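Local coordinates for GCN5-related N-acetyltransferase (Arthrobacter sp., PDB 2R1I), which is probably an N-acetyltransferase of the GCN5-related family, expected to transfer an acetyl group from acetyl-coenzyme A to a substrate that is not identified, at residues A[24-29]-A[72-77]; A[81-86]-A[101-106]; A[85-90]-A[123-128]; A[96-101]-A[132-137]. All blocks are in the same frame, centred on the assembly; numbering follows the deposited sequence.

In the fold
Contacts 1, 2 and 4 are strand pairings of one mixed sheet, and contact 3 lays helix 109-128 on it. Contact 1 joins the outermost strand 26-27 to 70-75, and Leu-73 and Ala-75 pass the bonding on to strand 81-88 of contact 2, whose centre is about 10 Å away. Contacts 2 and 4 share strand 97-104, with centres about 12 Å apart, while contacts 3 and 4 lie about 7 Å apart, centre to centre. Contacts 1 and 4 sit about 18 Å apart, centre to centre, on opposite sides of the chain's centre. By family analogy, acetyl-coenzyme A would probably bind where strands 97-104 and 133-139 part, beyond contact 4 and close to the bulge of contact 2.

Contact 1: residues A[24-29]-A[72-77]; sequences VPRRAT and VLLAGE
Val-72 meets Ala-28 through backbone and side chain: its O accepts from Ala-28 N at 2.8 Å, the donor tilted 27° from the carbonyl plane, and its CB lies 4.0 Å from Ala-28 CB. A water accepts from both Val-72 N and Arg-27 NE, lying in the plane of the Arg-27 guanidinium, whose NH1 makes a salt bridge with Glu-68. Leu-73 and Arg-27 form a non-hydrogen-bonded antiparallel pair. With CG beside its own backbone N (chi1 -57°), Leu-73 reaches across to set CD2 3.7 Å from Arg-27 CA. Strand 26-27 is thereby added to the outside of the sheet, consistent with the first strand of the GNAT fold, and Val-36 of helix 33-47 packs against Ala-28, Val-72 and Leu-74. The hydrogen-bonded pair follows: Leu-74 N donates to Arg-26 O at 2.8 Å, and Arg-26 N returns a bond to Leu-74 O at 2.9 Å. Leu-74 CD1 rests over one face of the Arg-26 guanidinium, offset toward its rim and 3.6 Å from NH2, while NH1 is engaged in a salt bridge with Asp-32. Further on, Glu-77 OE1 stays 4.5 Å from Arg-26 NE, too far for a salt bridge.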
loop_
_atom_site.group_PDB
_atom_site.type_symbol
_atom_site.label_atom_id
_atom_site.label_comp_id
_atom_site.label_asym_id
_atom_site.label_seq_id
_atom_site.Cartn_x
_atom_site.Cartn_y
_atom_site.Cartn_z
ATOM N N VAL A 24 -5.117 6.130 26.050
ATOM C CA VAL A 24 -4.709 5.166 25.057
ATOM C C VAL A 24 -5.780 5.263 23.979
ATOM O O VAL A 24 -6.972 5.303 24.305
ATOM C CB VAL A 24 -4.591 3.722 25.609
ATOM C CG1 VAL A 24 -5.906 3.262 26.273
ATOM C CG2 VAL A 24 -4.161 2.751 24.481
ATOM N N PRO A 25 -5.368 5.413 22.720
ATOM C CA PRO A 25 -6.387 5.411 21.658
ATOM C C PRO A 25 -7.272 4.180 21.687
ATOM O O PRO A 25 -6.887 3.147 22.189
ATOM C CB PRO A 25 -5.563 5.426 20.368
ATOM C CG PRO A 25 -4.257 6.133 20.818
ATOM C CD PRO A 25 -4.016 5.634 22.196
ATOM N N ARG A 26 -8.485 4.325 21.191
ATOM C CA ARG A 26 -9.417 3.214 21.137
ATOM C C ARG A 26 -9.763 2.935 19.672
ATOM O O ARG A 26 -9.750 3.821 18.837
ATOM C CB ARG A 26 -10.685 3.505 21.947
ATOM C CG ARG A 26 -11.554 4.543 21.366
ATOM C CD ARG A 26 -12.788 4.712 22.244
ATOM N NE ARG A 26 -13.716 5.665 21.661
ATOM C CZ ARG A 26 -14.647 5.369 20.743
ATOM N NH1 ARG A 26 -14.784 4.127 20.253
ATOM N NH2 ARG A 26 -15.442 6.331 20.297
ATOM N N ARG A 27 -10.080 1.696 19.396
ATOM C CA ARG A 27 -10.524 1.308 18.065
ATOM C C ARG A 27 -11.957 1.747 17.854
ATOM O O ARG A 27 -12.843 1.432 18.677
ATOM C CB ARG A 27 -10.393 -0.200 17.898
ATOM C CG ARG A 27 -10.796 -0.652 16.503
ATOM C CD ARG A 27 -10.369 -2.010 16.206
ATOM N NE ARG A 27 -10.916 -2.416 14.933
ATOM C CZ ARG A 27 -10.874 -3.648 14.456
ATOM N NH1 ARG A 27 -10.292 -4.606 15.139
ATOM N NH2 ARG A 27 -11.395 -3.902 13.285
ATOM N N ALA A 28 -12.193 2.448 16.737
ATOM C CA ALA A 28 -13.529 2.814 16.266
ATOM C C ALA A 28 -14.336 1.554 15.895
ATOM O O ALA A 28 -13.832 0.674 15.197
ATOM C CB ALA A 28 -13.437 3.710 15.023
ATOM N N THR A 29 -15.559 1.497 16.385
ATOM C CA THR A 29 -16.525 0.415 16.107
ATOM C C THR A 29 -17.507 0.909 15.041
ATOM O O THR A 29 -17.544 2.110 14.718
ATOM C CB THR A 29 -17.339 0.086 17.364
ATOM O OG1 THR A 29 -18.238 1.170 17.646
ATOM C CG2 THR A 29 -16.447 -0.189 18.532
ATOM N N VAL A 72 -9.640 1.954 12.204
ATOM C CA VAL A 72 -9.539 3.371 12.597
ATOM C C VAL A 72 -9.366 3.413 14.119
ATOM O O VAL A 72 -10.082 2.735 14.864
ATOM C CB VAL A 72 -10.725 4.215 12.154
ATOM C CG1 VAL A 72 -10.650 5.638 12.787
ATOM C CG2 VAL A 72 -10.821 4.219 10.599
ATOM N N LEU A 73 -8.339 4.157 14.536
ATOM C CA LEU A 73 -8.055 4.423 15.975
ATOM C C LEU A 73 -8.421 5.875 16.277
ATOM O O LEU A 73 -8.141 6.776 15.448
ATOM C CB LEU A 73 -6.612 4.110 16.406
ATOM C CG LEU A 73 -6.101 2.691 16.169
ATOM C CD1 LEU A 73 -4.664 2.544 16.618
ATOM C CD2 LEU A 73 -7.012 1.663 16.829
ATOM N N LEU A 74 -9.040 6.103 17.448
ATOM C CA LEU A 74 -9.491 7.409 17.890
ATOM C C LEU A 74 -8.768 7.799 19.184
ATOM O O LEU A 74 -8.603 6.961 20.068
ATOM C CB LEU A 74 -10.991 7.410 18.176
ATOM C CG LEU A 74 -11.895 7.118 16.976
ATOM C CD1 LEU A 74 -13.316 6.925 17.417
ATOM C CD2 LEU A 74 -11.789 8.250 15.985
ATOM N N ALA A 75 -8.333 9.055 19.240
ATOM C CA ALA A 75 -7.644 9.656 20.401
ATOM C C ALA A 75 -8.467 10.851 20.886
ATOM O O ALA A 75 -8.850 11.720 20.090
ATOM C CB ALA A 75 -6.281 10.116 20.005
ATOM N N GLY A 76 -8.722 10.878 22.187
ATOM C CA GLY A 76 -9.443 11.977 22.824
ATOM C C GLY A 76 -10.858 11.594 23.188
ATOM O O GLY A 76 -11.440 10.685 22.629
ATOM N N GLU A 77 -11.418 12.295 24.170
ATOM C CA GLU A 77 -12.830 12.153 24.447
ATOM C C GLU A 77 -13.345 13.554 24.784
ATOM O O GLU A 77 -13.045 14.087 25.842
ATOM C CB GLU A 77 -13.065 11.130 25.568
ATOM C CG GLU A 77 -14.549 10.787 25.799
ATOM C CD GLU A 77 -15.286 10.406 24.514
ATOM O OE1 GLU A 77 -14.816 9.482 23.806
ATOM O OE2 GLU A 77 -16.334 11.037 24.219
HETATM O O HOH W 1 -11.796 0.155 13.313
#

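Contact 2: residues A[81-86]-A[101-106]; sequences GLAVLS and DELYVR
Strands 81-86 and 101-104 run antiparallel, their axes 4.6 Å apart at 170°, with Leu-82 and Tyr-104 exchanging two backbone bonds and Val-84 O facing both Asp-101 and Glu-102. Of these last two, Glu-102 N gives the straighter bond to Val-84 O, at 3.2 Å on a lone pair; the one from Asp-101 N is bent and weak. Two residues opposite one make a classic beta bulge, a feature also known from the fourth strand of GNAT enzymes, where it lies beside the acetyl-coenzyme A site. The bulge turns Asp-101 toward strand 81-86, and the side chains of Asp-101 and Val-84 cross at about a right angle, Asp-101 CB 3.8 Å from Val-84 CG1. Ser-86 OG, held between its backbone N and carbonyl carbon (chi1 62°), donates to Asp-101 OD1 at 2.7 Å, arriving on the syn side and 17° out of the carboxylate plane. An alanine in place of Asp-101 would take this acceptor away and is likely to leave the buried Ser-86 hydroxyl without its mate. Leu-82 and Tyr-104 lie side by side, Leu-82 CD1 approaching the ring obliquely, 4.0 Å from Tyr-104 CD2. Glu-102 CB sits over the centre of the same ring, while Glu-102 OE2 accepts from Trp-92 NE1 of the second subunit. Ala-83 CB meets Leu-103 CD1 at 4.2 Å on the other face, which helix 109-128 covers.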
loop_
_atom_site.group_PDB
_atom_site.type_symbol
_atom_site.label_atom_id
_atom_site.label_comp_id
_atom_site.label_asym_id
_atom_site.label_seq_id
_atom_site.Cartn_x
_atom_site.Cartn_y
_atom_site.Cartn_z
ATOM N N GLY A 81 -8.379 13.389 17.327
ATOM C CA GLY A 81 -7.402 12.822 16.392
ATOM C C GLY A 81 -7.747 11.391 16.024
ATOM O O GLY A 81 -8.388 10.666 16.773
ATOM N N LEU A 82 -7.274 10.987 14.869
ATOM C CA LEU A 82 -7.489 9.625 14.414
ATOM C C LEU A 82 -6.348 9.120 13.556
ATOM O O LEU A 82 -5.577 9.933 12.998
ATOM C CB LEU A 82 -8.828 9.527 13.678
ATOM C CG LEU A 82 -9.102 10.245 12.365
ATOM C CD1 LEU A 82 -8.346 9.651 11.170
ATOM C CD2 LEU A 82 -10.608 10.181 12.056
ATOM N N ALA A 83 -6.238 7.791 13.493
ATOM C CA ALA A 83 -5.365 7.092 12.564
ATOM C C ALA A 83 -6.194 6.084 11.752
ATOM O O ALA A 83 -7.113 5.472 12.314
ATOM C CB ALA A 83 -4.277 6.372 13.312
ATOM N N VAL A 84 -5.862 5.960 10.460
ATOM C CA VAL A 84 -6.479 4.999 9.524
ATOM C C VAL A 84 -5.376 4.064 9.057
ATOM O O VAL A 84 -4.368 4.542 8.481
ATOM C CB VAL A 84 -7.165 5.673 8.313
ATOM C CG1 VAL A 84 -7.835 4.637 7.438
ATOM C CG2 VAL A 84 -8.207 6.666 8.810
ATOM N N LEU A 85 -5.600 2.787 9.332
ATOM C CA LEU A 85 -4.677 1.683 8.961
ATOM C C LEU A 85 -5.323 0.787 7.965
ATOM O O LEU A 85 -6.460 0.390 8.158
ATOM C CB LEU A 85 -4.310 0.831 10.150
ATOM C CG LEU A 85 -3.439 1.512 11.205
ATOM C CD1 LEU A 85 -3.522 0.800 12.567
ATOM C CD2 LEU A 85 -1.987 1.549 10.712
ATOM N N SER A 86 -4.600 0.379 6.911
ATOM C CA SER A 86 -5.084 -0.655 6.018
ATOM C C SER A 86 -4.131 -1.842 6.060
ATOM O O SER A 86 -2.942 -1.664 6.253
ATOM C CB SER A 86 -5.195 -0.132 4.594
ATOM O OG SER A 86 -3.973 0.272 4.036
ATOM N N ASP A 101 -2.595 4.880 6.401
ATOM C CA ASP A 101 -3.321 5.598 5.350
ATOM C C ASP A 101 -3.464 7.079 5.718
ATOM O O ASP A 101 -3.358 7.960 4.875
ATOM C CB ASP A 101 -4.750 5.017 5.182
ATOM C CG ASP A 101 -4.820 3.634 4.561
ATOM O OD1 ASP A 101 -3.789 3.005 4.251
ATOM O OD2 ASP A 101 -5.971 3.142 4.420
ATOM N N GLU A 102 -3.779 7.344 6.976
ATOM C CA GLU A 102 -3.955 8.699 7.457
ATOM C C GLU A 102 -3.570 8.776 8.916
ATOM O O GLU A 102 -3.813 7.868 9.710
ATOM C CB GLU A 102 -5.407 9.235 7.304
ATOM C CG GLU A 102 -6.089 9.088 5.947
ATOM C CD GLU A 102 -5.531 9.941 4.840
ATOM O OE1 GLU A 102 -4.711 10.862 5.077
ATOM O OE2 GLU A 102 -5.881 9.655 3.671
ATOM N N LEU A 103 -3.017 9.931 9.300
ATOM C CA LEU A 103 -2.849 10.246 10.686
ATOM C C LEU A 103 -3.263 11.733 10.796
ATOM O O LEU A 103 -2.556 12.631 10.334
ATOM C CB LEU A 103 -1.399 10.018 11.123
ATOM C CG LEU A 103 -1.020 10.464 12.554
ATOM C CD1 LEU A 103 -1.817 9.753 13.620
ATOM C CD2 LEU A 103 0.496 10.274 12.795
ATOM N N TYR A 104 -4.436 11.970 11.350
ATOM C CA TYR A 104 -5.046 13.288 11.380
ATOM C C TYR A 104 -5.073 13.831 12.809
ATOM O O TYR A 104 -5.781 13.305 13.663
ATOM C CB TYR A 104 -6.462 13.214 10.858
ATOM C CG TYR A 104 -6.639 13.186 9.359
ATOM C CD1 TYR A 104 -5.622 13.527 8.478
ATOM C CD2 TYR A 104 -7.874 12.908 8.825
ATOM C CE1 TYR A 104 -5.842 13.530 7.112
ATOM C CE2 TYR A 104 -8.095 12.927 7.468
ATOM C CZ TYR A 104 -7.093 13.229 6.617
ATOM O OH TYR A 104 -7.352 13.253 5.257
ATOM N N VAL A 105 -4.283 14.876 13.076
ATOM C CA VAL A 105 -4.280 15.521 14.385
ATOM C C VAL A 105 -4.152 17.027 14.138
ATOM O O VAL A 105 -3.663 17.440 13.079
ATOM C CB VAL A 105 -3.131 15.012 15.260
ATOM C CG1 VAL A 105 -3.285 13.530 15.577
ATOM C CG2 VAL A 105 -1.779 15.305 14.586
ATOM N N ARG A 106 -4.624 17.845 15.074
ATOM C CA ARG A 106 -4.506 19.288 14.908
ATOM C C ARG A 106 -3.049 19.770 14.950
ATOM O O ARG A 106 -2.214 19.197 15.660
ATOM C CB ARG A 106 -5.355 19.980 15.976
ATOM C CG ARG A 106 -6.838 19.822 15.766
ATOM C CD ARG A 106 -7.307 20.610 14.531
#

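Contact 3: residues A[85-90]-A[123-128]; sequences LSFRPN and CGLVRS
Phe-87 reaches from strand 85-88 to helix 123-128 with the far end of its ring. Its CB points toward the helix but touches nothing of it. The backbone gap to be spanned is wide, the CA atoms of Phe-87 and Val-126 being 8.5 Å apart. With CG anti to the carbonyl carbon (chi1 -68°), the ring extends across this gap, and only its outer atoms arrive. CE1 meets Leu-125 CD2 at 4.0 Å, and CE2 meets Val-126 CG2 at 4.1 Å. CZ, the tip, comes between the two residues and approaches Leu-125 CD2 to 3.6 Å. Both methyls come at the ring obliquely. Leu-125 takes up two conformations, so its approach to the ring holds for one of them and is less certain than that of Val-126. The same ring has a cation-pi partner in Arg-129, just beyond the helix segment. Leu-85, two residues earlier on the same face of the strand, slides past Leu-125 in the opposite direction, CD1 to CD2 4.1 Å in that same conformation, and its CD2 reaches toward Val-126 CG2 at 4.4 Å. Within the helix, Ser-128 OG donates back to Leu-125 O at 2.7 Å. The segment axes stand 10.6 Å apart at a crossing angle of -20°, a separation bridged by the apolar side chains of Leu-85, Phe-87, Leu-125 and Val-126. Nearly aligned packing of this kind, with the helix that follows the fourth strand lying along the strand, over one face of the sheet, is the layered alpha/beta build of the GNAT fold.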
loop_
_atom_site.group_PDB
_atom_site.type_symbol
_atom_site.label_atom_id
_atom_site.label_comp_id
_atom_site.label_asym_id
_atom_site.label_seq_id
_atom_site.Cartn_x
_atom_site.Cartn_y
_atom_site.Cartn_z
ATOM N N LEU A 85 -5.600 2.787 9.332
ATOM C CA LEU A 85 -4.677 1.683 8.961
ATOM C C LEU A 85 -5.323 0.787 7.965
ATOM O O LEU A 85 -6.460 0.390 8.158
ATOM C CB LEU A 85 -4.310 0.831 10.150
ATOM C CG LEU A 85 -3.439 1.512 11.205
ATOM C CD1 LEU A 85 -3.522 0.800 12.567
ATOM C CD2 LEU A 85 -1.987 1.549 10.712
ATOM N N SER A 86 -4.600 0.379 6.911
ATOM C CA SER A 86 -5.084 -0.655 6.018
ATOM C C SER A 86 -4.131 -1.842 6.060
ATOM O O SER A 86 -2.942 -1.664 6.253
ATOM C CB SER A 86 -5.195 -0.132 4.594
ATOM O OG SER A 86 -3.973 0.272 4.036
ATOM N N PHE A 87 -4.715 -3.011 5.869
ATOM C CA PHE A 87 -4.003 -4.301 5.899
ATOM C C PHE A 87 -4.186 -5.027 4.599
ATOM O O PHE A 87 -5.272 -4.994 3.999
ATOM C CB PHE A 87 -4.586 -5.131 7.029
ATOM C CG PHE A 87 -4.287 -4.593 8.392
ATOM C CD1 PHE A 87 -5.072 -3.600 8.954
ATOM C CD2 PHE A 87 -3.175 -5.038 9.071
ATOM C CE1 PHE A 87 -4.728 -3.078 10.206
ATOM C CE2 PHE A 87 -2.821 -4.551 10.286
ATOM C CZ PHE A 87 -3.611 -3.562 10.876
ATOM N N ARG A 88 -3.153 -5.749 4.183
ATOM C CA ARG A 88 -3.223 -6.536 2.957
ATOM C C ARG A 88 -2.227 -7.697 3.067
ATOM O O ARG A 88 -1.223 -7.608 3.792
ATOM C CB ARG A 88 -2.898 -5.666 1.754
ATOM C CG ARG A 88 -1.439 -5.285 1.617
ATOM C CD ARG A 88 -1.149 -4.204 0.583
ATOM N NE ARG A 88 0.280 -4.060 0.363
ATOM C CZ ARG A 88 1.111 -3.226 1.004
ATOM N NH1 ARG A 88 0.693 -2.427 1.981
ATOM N NH2 ARG A 88 2.383 -3.189 0.651
ATOM N N PRO A 89 -2.465 -8.764 2.307
ATOM C CA PRO A 89 -1.444 -9.825 2.320
ATOM C C PRO A 89 -0.238 -9.425 1.404
ATOM O O PRO A 89 -0.368 -8.529 0.568
ATOM C CB PRO A 89 -2.163 -11.014 1.705
ATOM C CG PRO A 89 -3.563 -10.638 1.463
ATOM C CD PRO A 89 -3.632 -9.150 1.469
ATOM N N ASN A 90 0.800 -10.241 1.416
ATOM C CA ASN A 90 2.028 -9.955 0.661
ATOM C C ASN A 90 2.727 -11.287 0.425
ATOM O O ASN A 90 2.788 -12.103 1.339
ATOM C CB ASN A 90 2.866 -8.974 1.430
ATOM C CG ASN A 90 4.108 -8.505 0.655
ATOM O OD1 ASN A 90 5.093 -9.228 0.632
ATOM N ND2 ASN A 90 4.063 -7.308 0.075
ATOM N N CYS A 123 1.307 0.798 15.757
ATOM C CA CYS A 123 2.331 -0.230 15.691
ATOM C C CYS A 123 1.944 -1.476 16.500
ATOM O O CYS A 123 2.147 -2.600 16.054
ATOM C CB CYS A 123 3.669 0.320 16.152
ATOM S SG CYS A 123 4.359 1.547 15.082
ATOM N N GLY A 124 1.379 -1.272 17.689
ATOM C CA GLY A 124 0.897 -2.364 18.517
ATOM C C GLY A 124 -0.185 -3.200 17.867
ATOM O O GLY A 124 -0.174 -4.417 17.919
ATOM N N LEU A 125 -1.131 -2.520 17.252
ATOM C CA LEU A 125 -2.197 -3.203 16.559
ATOM C C LEU A 125 -1.674 -4.021 15.369
ATOM O O LEU A 125 -2.080 -5.148 15.194
ATOM C CB LEU A 125 -3.263 -2.204 16.154
ATOM C CG LEU A 125 -4.601 -2.807 15.737
ATOM C CD1 LEU A 125 -5.749 -2.030 16.320
ATOM C CD2 LEU A 125 -4.633 -2.813 14.245
ATOM N N VAL A 126 -0.749 -3.464 14.591
ATOM C CA VAL A 126 -0.119 -4.199 13.494
ATOM C C VAL A 126 0.584 -5.469 13.988
ATOM O O VAL A 126 0.385 -6.563 13.431
ATOM C CB VAL A 126 0.823 -3.271 12.643
ATOM C CG1 VAL A 126 1.591 -4.094 11.580
ATOM C CG2 VAL A 126 0.028 -2.096 12.012
ATOM N N ARG A 127 1.389 -5.328 15.051
ATOM C CA ARG A 127 2.050 -6.486 15.656
ATOM C C ARG A 127 1.028 -7.544 16.076
ATOM O O ARG A 127 1.259 -8.739 15.867
ATOM C CB ARG A 127 2.877 -6.070 16.883
ATOM C CG ARG A 127 4.300 -5.594 16.570
ATOM C CD ARG A 127 5.259 -5.601 17.849
ATOM N NE ARG A 127 6.425 -4.738 17.613
ATOM C CZ ARG A 127 6.483 -3.434 17.909
ATOM N NH1 ARG A 127 5.449 -2.804 18.493
ATOM N NH2 ARG A 127 7.603 -2.747 17.642
ATOM N N SER A 128 -0.070 -7.108 16.689
ATOM C CA SER A 128 -1.110 -8.016 17.175
ATOM C C SER A 128 -1.716 -8.828 16.059
ATOM O O SER A 128 -2.130 -9.967 16.283
ATOM C CB SER A 128 -2.231 -7.288 17.948
ATOM O OG SER A 128 -3.203 -6.612 17.120
#

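Contact 4: residues A[96-101]-A[132-137]; sequences PVAILD and ALLEIN
Glu-135 crosses Val-97 and Ile-99 obliquely on one face of two parallel strands, and its conformation sets its partners. With CG beside the backbone N (chi1 -55°) and the chain extended beyond it, the carboxylate is carried over to Val-97, OE1 3.6 Å from Val-97 CG1. The same OE1 is 3.7 Å from Ile-99 CG1, and it makes a salt bridge with Arg-88 NH2, while OE2 is hydrogen-bonded to Tyr-167 OH of the second subunit. A leucine here would probably strip the buried Arg-88 of a countercharge and leave that tyrosine without its partner. On the other face, Leu-134 has CG anti to the backbone N (chi1 -177°), which brings CD1 over the neighbouring strand, 3.7 Å from Ala-98 CB and 3.6 Å from Leu-100 N. Backbone bonds hold the register, among them Leu-100 N to Glu-135 O at 2.8 Å. The two strands and helix 109-128 form a beta-alpha-beta unit, and in GNAT enzymes this parallel pair splays open for acetyl-coenzyme A. Here the segment axes cross at 35°. Consistent with such a parting, at an inverse gamma turn centred on Leu-100 a water bridges the strands, donating to Leu-100 O at 2.9 Å and accepting from Asn-137 N. Ile-136 CG1 still touches Leu-100 CB there, at 4.2 Å.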
loop_
_atom_site.group_PDB
_atom_site.type_symbol
_atom_site.label_atom_id
_atom_site.label_comp_id
_atom_site.label_asym_id
_atom_site.label_seq_id
_atom_site.Cartn_x
_atom_site.Cartn_y
_atom_site.Cartn_z
ATOM N N PRO A 96 0.102 -9.843 7.495
ATOM C CA PRO A 96 -0.258 -8.720 6.624
ATOM C C PRO A 96 0.863 -7.646 6.624
ATOM O O PRO A 96 1.694 -7.569 7.545
ATOM C CB PRO A 96 -1.509 -8.140 7.282
ATOM C CG PRO A 96 -1.321 -8.453 8.703
ATOM C CD PRO A 96 -0.674 -9.822 8.741
ATOM N N VAL A 97 0.840 -6.811 5.586
ATOM C CA VAL A 97 1.571 -5.573 5.520
ATOM C C VAL A 97 0.525 -4.475 5.773
ATOM O O VAL A 97 -0.588 -4.519 5.230
ATOM C CB VAL A 97 2.292 -5.337 4.197
ATOM C CG1 VAL A 97 2.979 -3.950 4.169
ATOM C CG2 VAL A 97 3.344 -6.468 3.990
ATOM N N ALA A 98 0.902 -3.504 6.634
ATOM C CA ALA A 98 0.002 -2.422 6.975
ATOM C C ALA A 98 0.483 -1.111 6.374
ATOM O O ALA A 98 1.699 -0.875 6.250
ATOM C CB ALA A 98 -0.116 -2.295 8.474
ATOM N N ILE A 99 -0.470 -0.218 6.049
ATOM C CA ILE A 99 -0.187 1.171 5.695
ATOM C C ILE A 99 -0.882 2.070 6.700
ATOM O O ILE A 99 -2.076 1.855 7.029
ATOM C CB ILE A 99 -0.607 1.541 4.236
ATOM C CG1 ILE A 99 0.070 0.636 3.175
ATOM C CG2 ILE A 99 -0.347 3.010 3.883
ATOM C CD1 ILE A 99 -0.653 0.692 1.799
ATOM N N LEU A 100 -0.140 3.073 7.155
ATOM C CA LEU A 100 -0.735 4.228 7.834
ATOM C C LEU A 100 -1.343 5.170 6.785
ATOM O O LEU A 100 -0.685 6.074 6.274
ATOM C CB LEU A 100 0.307 4.924 8.694
ATOM C CG LEU A 100 -0.239 6.051 9.599
ATOM C CD1 LEU A 100 -1.218 5.464 10.643
ATOM C CD2 LEU A 100 0.904 6.810 10.323
ATOM N N ASP A 101 -2.595 4.880 6.401
ATOM C CA ASP A 101 -3.321 5.598 5.350
ATOM C C ASP A 101 -3.464 7.079 5.718
ATOM O O ASP A 101 -3.358 7.960 4.875
ATOM C CB ASP A 101 -4.750 5.017 5.182
ATOM C CG ASP A 101 -4.820 3.634 4.561
ATOM O OD1 ASP A 101 -3.789 3.005 4.251
ATOM O OD2 ASP A 101 -5.971 3.142 4.420
ATOM N N ALA A 132 4.683 -7.304 10.444
ATOM C CA ALA A 132 6.067 -6.949 10.703
ATOM C C ALA A 132 6.513 -5.722 9.908
ATOM O O ALA A 132 7.668 -5.382 9.931
ATOM C CB ALA A 132 6.999 -8.153 10.393
ATOM N N LEU A 133 5.570 -5.057 9.225
ATOM C CA LEU A 133 5.912 -3.903 8.427
ATOM C C LEU A 133 4.747 -2.931 8.384
ATOM O O LEU A 133 3.582 -3.323 8.099
ATOM C CB LEU A 133 6.254 -4.307 7.011
ATOM C CG LEU A 133 6.831 -3.281 6.040
ATOM C CD1 LEU A 133 8.152 -2.821 6.578
ATOM C CD2 LEU A 133 6.977 -3.899 4.654
ATOM N N LEU A 134 5.089 -1.676 8.712
ATOM C CA LEU A 134 4.163 -0.531 8.569
ATOM C C LEU A 134 4.735 0.494 7.595
ATOM O O LEU A 134 5.905 0.950 7.767
ATOM C CB LEU A 134 3.915 0.098 9.934
ATOM C CG LEU A 134 2.916 1.269 9.999
ATOM C CD1 LEU A 134 1.568 0.855 9.432
ATOM C CD2 LEU A 134 2.830 1.771 11.492
ATOM N N GLU A 135 3.944 0.848 6.585
ATOM C CA GLU A 135 4.370 1.729 5.508
ATOM C C GLU A 135 3.604 3.040 5.554
ATOM O O GLU A 135 2.482 3.094 6.093
ATOM C CB GLU A 135 4.148 1.089 4.136
ATOM C CG GLU A 135 4.788 -0.268 3.963
ATOM C CD GLU A 135 4.424 -0.962 2.654
ATOM O OE1 GLU A 135 3.243 -0.903 2.211
ATOM O OE2 GLU A 135 5.325 -1.617 2.126
ATOM N N ILE A 136 4.220 4.096 5.001
ATOM C CA ILE A 136 3.565 5.383 4.825
ATOM C C ILE A 136 4.051 5.980 3.526
ATOM O O ILE A 136 5.211 5.789 3.143
ATOM C CB ILE A 136 3.918 6.398 5.909
ATOM C CG1 ILE A 136 4.116 5.786 7.276
ATOM C CG2 ILE A 136 2.833 7.490 6.056
ATOM C CD1 ILE A 136 4.706 6.844 8.267
ATOM N N ASN A 137 3.172 6.731 2.869
ATOM C CA ASN A 137 3.570 7.558 1.758
ATOM C C ASN A 137 3.433 9.031 2.215
ATOM O O ASN A 137 2.386 9.405 2.752
ATOM C CB ASN A 137 2.772 7.161 0.516
ATOM C CG ASN A 137 2.970 5.655 0.163
ATOM O OD1 ASN A 137 2.024 4.847 0.242
ATOM N ND2 ASN A 137 4.211 5.274 -0.196
HETATM O O HOH W 2 4.322 -8.477 7.845
HETATM O O HOH W 3 0.320 6.613 3.617
#